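Local coordinates for protein (chymotrypsin/elastase isoinhibitor 1) (Ascaris suum, PDB 1EAI) that inhibits host serine proteinases of the chymotrypsin and elastase type, defending the parasitic worm against them, at residues C[3-6]-C[10-13]; C[44-47]-C[53-56]. All coordinates share one frame; numbering follows the deposited sequence.

How the contacts relate
The two contacts follow one another in series along the chain: contact 1 is complete before the chain reaches contact 2, and both belong to the one TIL domain. Their centres lie about 14 Å apart. Contact 1 sets the N-terminal loop against strand 10-12 of one small antiparallel sheet, whose other strand is 37-39; contact 2 is the hairpin of strands 46-48 and 54-56, the other small sheet. They meet where V10 packs on R44, V10 CB lying 3.8 Å from R44 NH1. Each holds a disulfide cysteine, C5 or C54; in so small a domain with little regular structure, cross-links of this kind are a main source of stability. Both lie away from the reactive bond L31-M32.

Contact 1 of 2, residues C[3-6]-C[10-13]; sequences ESCG and VWTE
C5 faces strand 10-12 from an irregular loop, its CA 6.8 Å from that of V10, and no backbone hydrogen bond spans the gap. The separation is too wide for sheet pairing; three residues link the segments, and the turn is tied by a hydrogen bond from G6 N to E9 OE1. What closes the distance is one sulfur atom.

C5 CB leads toward the strand, and SG is turned anti to its own carbonyl carbon (chi1 -60°), which brings it up beside the start of W11. There SG lies 3.9 Å from W11 N and 4.0 Å from W11 CB, touching the backbone and the root of the side chain together. The indole swings away from the backbone N, with CG anti to it (chi1 180°), and presents an edge to the sulfur: C5 SG is close to the ring plane, 4.4 Å from W11 CE3. This is therefore not a packing over a ring face but an edge-on approach, near the ring plane, at the benzo part of the indole. The pyrrole part is engaged elsewhere. W11 NE1 gives a weak but nearly straight hydrogen bond to E13 OE2, 3.4 Å long with an angle of 173°, and the carboxylate oxygen lies in the plane of the ring. Sulfur and carboxylate thus meet different edges of the indole.

The contact illustrates how a small cysteine-rich domain can hold a loop without regular pairing. C5 SG continues into a disulfide with C38, on strand 37-39, and W11 itself packs on C38 as well as on Q2 and P36. Strand 10-12 is joined antiparallel to that same strand through backbone hydrogen bonds of V10 with E39 and of T12 with S37, leaving the N-terminal loop cross-linked to the partner strand and W11 beside the cross-link.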
loop_
_atom_site.group_PDB
_atom_site.type_symbol
_atom_site.label_atom_id
_atom_site.label_comp_id
_atom_site.label_asym_id
_atom_site.label_seq_id
_atom_site.Cartn_x
_atom_site.Cartn_y
_atom_site.Cartn_z
ATOM N N GLU C 3 18.180 11.051 -7.587
ATOM C CA GLU C 3 18.530 10.610 -8.917
ATOM C C GLU C 3 17.494 9.944 -9.786
ATOM O O GLU C 3 17.714 9.830 -10.979
ATOM C CB GLU C 3 19.994 10.349 -9.362
ATOM C CG GLU C 3 20.722 8.994 -9.099
ATOM C CD GLU C 3 22.099 8.855 -9.828
ATOM O OE1 GLU C 3 22.035 8.843 -11.169
ATOM O OE2 GLU C 3 23.213 8.800 -9.248
ATOM N N SER C 4 16.415 9.430 -9.206
ATOM C CA SER C 4 15.389 8.744 -10.006
ATOM C C SER C 4 14.091 9.499 -10.260
ATOM O O SER C 4 13.152 8.945 -10.872
ATOM C CB SER C 4 15.042 7.413 -9.372
ATOM O OG SER C 4 14.869 7.649 -7.971
ATOM N N CYS C 5 13.978 10.728 -9.778
ATOM C CA CYS C 5 12.744 11.437 -9.986
ATOM C C CYS C 5 12.701 12.033 -11.375
ATOM O O CYS C 5 13.745 12.299 -11.988
ATOM C CB CYS C 5 12.615 12.520 -8.913
ATOM S SG CYS C 5 12.603 11.968 -7.191
ATOM N N GLY C 6 11.514 12.226 -11.945
ATOM C CA GLY C 6 11.433 12.897 -13.275
ATOM C C GLY C 6 11.190 14.427 -13.083
ATOM O O GLY C 6 11.197 14.928 -11.942
ATOM N N VAL C 10 9.952 16.056 -6.433
ATOM C CA VAL C 10 10.991 16.221 -5.442
ATOM C C VAL C 10 10.951 15.056 -4.408
ATOM O O VAL C 10 9.863 14.704 -3.948
ATOM C CB VAL C 10 10.827 17.605 -4.776
ATOM C CG1 VAL C 10 11.562 17.618 -3.458
ATOM C CG2 VAL C 10 11.150 18.892 -5.576
ATOM N N TRP C 11 12.101 14.380 -4.127
ATOM C CA TRP C 11 12.210 13.251 -3.172
ATOM C C TRP C 11 11.884 13.552 -1.700
ATOM O O TRP C 11 12.524 14.340 -1.055
ATOM C CB TRP C 11 13.541 12.428 -3.381
ATOM C CG TRP C 11 13.721 11.254 -2.416
ATOM C CD1 TRP C 11 14.186 11.264 -1.101
ATOM C CD2 TRP C 11 13.166 9.930 -2.587
ATOM N NE1 TRP C 11 13.953 10.008 -0.477
ATOM C CE2 TRP C 11 13.389 9.175 -1.397
ATOM C CE3 TRP C 11 12.512 9.359 -3.632
ATOM C CZ2 TRP C 11 13.066 7.842 -1.268
ATOM C CZ3 TRP C 11 12.165 8.007 -3.509
ATOM C CH2 TRP C 11 12.465 7.247 -2.361
ATOM N N THR C 12 10.856 12.944 -1.080
ATOM C CA THR C 12 10.630 13.199 0.374
ATOM C C THR C 12 10.459 11.849 1.137
ATOM O O THR C 12 9.947 10.801 0.581
ATOM C CB THR C 12 9.401 14.130 0.674
ATOM O OG1 THR C 12 9.158 14.407 2.066
ATOM C CG2 THR C 12 8.134 13.518 0.158
ATOM N N GLU C 13 10.809 11.920 2.424
ATOM C CA GLU C 13 10.640 10.845 3.363
ATOM C C GLU C 13 9.286 10.890 4.023
ATOM O O GLU C 13 8.904 9.913 4.637
ATOM C CB GLU C 13 11.633 10.990 4.507
ATOM C CG GLU C 13 13.082 10.864 4.024
ATOM C CD GLU C 13 13.435 9.477 3.579
ATOM O OE1 GLU C 13 12.759 8.496 3.874
ATOM O OE2 GLU C 13 14.542 9.461 2.843
#

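Contact 2 of 2, residues C[44-47]-C[53-56]; sequences RGMR and KCIP
M46 and P56 sit opposite each other as an antiparallel non-hydrogen-bonded pair, yet their side chains diverge, and the methionine reaches its neighbours by different atoms. Its CB lies 3.7 Å from C54 SG. Beyond it the chain turns at chi2 (-72°), bringing the thioether back alongside the proline, so that M46 SD comes 4.0 Å from P56 N. C54 SG, anti to its own backbone N, continues from this meeting with M46 into the disulfide with C40, a residue that M46 also touches.

R47 and I55 set their side chains on one and the same face of the sheet. Between them run the two backbone bonds of a hydrogen-bonded pair: R47 N to I55 O at 2.7 Å and I55 N to R47 O at 3.0 Å. Together with the bridge at M46 and P56 they define the beta hairpin 46-48/54-56 of this TIL domain, an example of a short two-stranded sheet stitched to the rest of a cysteine-rich fold by a disulfide from one strand. CA-H...O contacts supplement the pairing, among them P56 CA to G45 O at 3.5 Å.

I55 CG1 stands between its backbone N and carbonyl carbon and lies 3.4 Å from R47 O. The arginine bends at chi2 and chi3, its end leading away from the partner strand and back over its own: R47 NE donates to M46 O at 3.3 Å. M46 O lies close to the guanidinium plane, whereas NE stands above the carbonyl plane, 51° out of it. R47 also packs on M19 and C60.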
loop_
_atom_site.group_PDB
_atom_site.type_symbol
_atom_site.label_atom_id
_atom_site.label_comp_id
_atom_site.label_asym_id
_atom_site.label_seq_id
_atom_site.Cartn_x
_atom_site.Cartn_y
_atom_site.Cartn_z
ATOM N N ARG C 44 3.943 23.544 -4.114
ATOM C CA ARG C 44 4.947 24.214 -4.953
ATOM C C ARG C 44 4.368 24.634 -6.310
ATOM O O ARG C 44 5.142 24.860 -7.228
ATOM C CB ARG C 44 6.092 23.271 -5.312
ATOM C CG ARG C 44 6.918 22.779 -4.158
ATOM C CD ARG C 44 8.136 21.929 -4.536
ATOM N NE ARG C 44 8.856 21.496 -3.303
ATOM C CZ ARG C 44 8.715 20.313 -2.642
ATOM N NH1 ARG C 44 7.932 19.294 -3.060
ATOM N NH2 ARG C 44 9.383 20.136 -1.501
ATOM N N GLY C 45 3.036 24.585 -6.437
ATOM C CA GLY C 45 2.225 24.901 -7.595
ATOM C C GLY C 45 2.178 23.904 -8.760
ATOM O O GLY C 45 2.008 24.317 -9.916
ATOM N N MET C 46 2.250 22.605 -8.479
ATOM C CA MET C 46 2.259 21.547 -9.499
ATOM C C MET C 46 0.987 20.675 -9.528
ATOM O O MET C 46 0.291 20.479 -8.513
ATOM C CB MET C 46 3.539 20.680 -9.302
ATOM C CG MET C 46 4.828 21.491 -9.174
ATOM S SD MET C 46 5.387 22.255 -10.738
ATOM C CE MET C 46 6.806 23.213 -10.197
ATOM N N ARG C 47 0.686 20.016 -10.637
ATOM C CA ARG C 47 -0.485 19.087 -10.702
ATOM C C ARG C 47 -0.143 17.865 -11.589
ATOM O O ARG C 47 0.805 17.933 -12.388
ATOM C CB ARG C 47 -1.714 19.684 -11.424
ATOM C CG ARG C 47 -2.459 20.857 -10.824
ATOM C CD ARG C 47 -3.342 20.473 -9.641
ATOM N NE ARG C 47 -2.824 21.433 -8.757
ATOM C CZ ARG C 47 -3.387 22.433 -8.198
ATOM N NH1 ARG C 47 -4.679 22.576 -8.282
ATOM N NH2 ARG C 47 -2.588 23.250 -7.516
ATOM N N LYS C 53 2.207 12.669 -15.682
ATOM C CA LYS C 53 3.341 13.526 -15.374
ATOM C C LYS C 53 2.986 14.711 -14.500
ATOM O O LYS C 53 1.809 15.013 -14.170
ATOM C CB LYS C 53 3.679 14.048 -16.675
ATOM C CG LYS C 53 2.831 13.120 -17.498
ATOM C CD LYS C 53 3.598 12.741 -18.716
ATOM C CE LYS C 53 4.114 13.911 -19.517
ATOM N NZ LYS C 53 4.420 13.436 -20.892
ATOM N N CYS C 54 4.024 15.420 -14.156
ATOM C CA CYS C 54 3.978 16.580 -13.255
ATOM C C CYS C 54 4.196 17.896 -14.024
ATOM O O CYS C 54 5.267 18.124 -14.601
ATOM C CB CYS C 54 5.007 16.420 -12.058
ATOM S SG CYS C 54 4.864 17.495 -10.575
ATOM N N ILE C 55 3.229 18.836 -13.886
ATOM C CA ILE C 55 3.316 20.131 -14.556
ATOM C C ILE C 55 2.767 21.244 -13.690
ATOM O O ILE C 55 1.921 21.005 -12.836
ATOM C CB ILE C 55 2.359 20.097 -15.773
ATOM C CG1 ILE C 55 0.922 19.828 -15.240
ATOM C CG2 ILE C 55 2.692 19.018 -16.827
ATOM C CD1 ILE C 55 -0.053 20.238 -16.357
ATOM N N PRO C 56 3.145 22.485 -14.015
ATOM C CA PRO C 56 2.618 23.646 -13.296
ATOM C C PRO C 56 1.137 23.800 -13.509
ATOM O O PRO C 56 0.655 23.555 -14.617
ATOM C CB PRO C 56 3.290 24.863 -13.877
ATOM C CG PRO C 56 4.486 24.353 -14.661
ATOM C CD PRO C 56 4.186 22.897 -15.011
#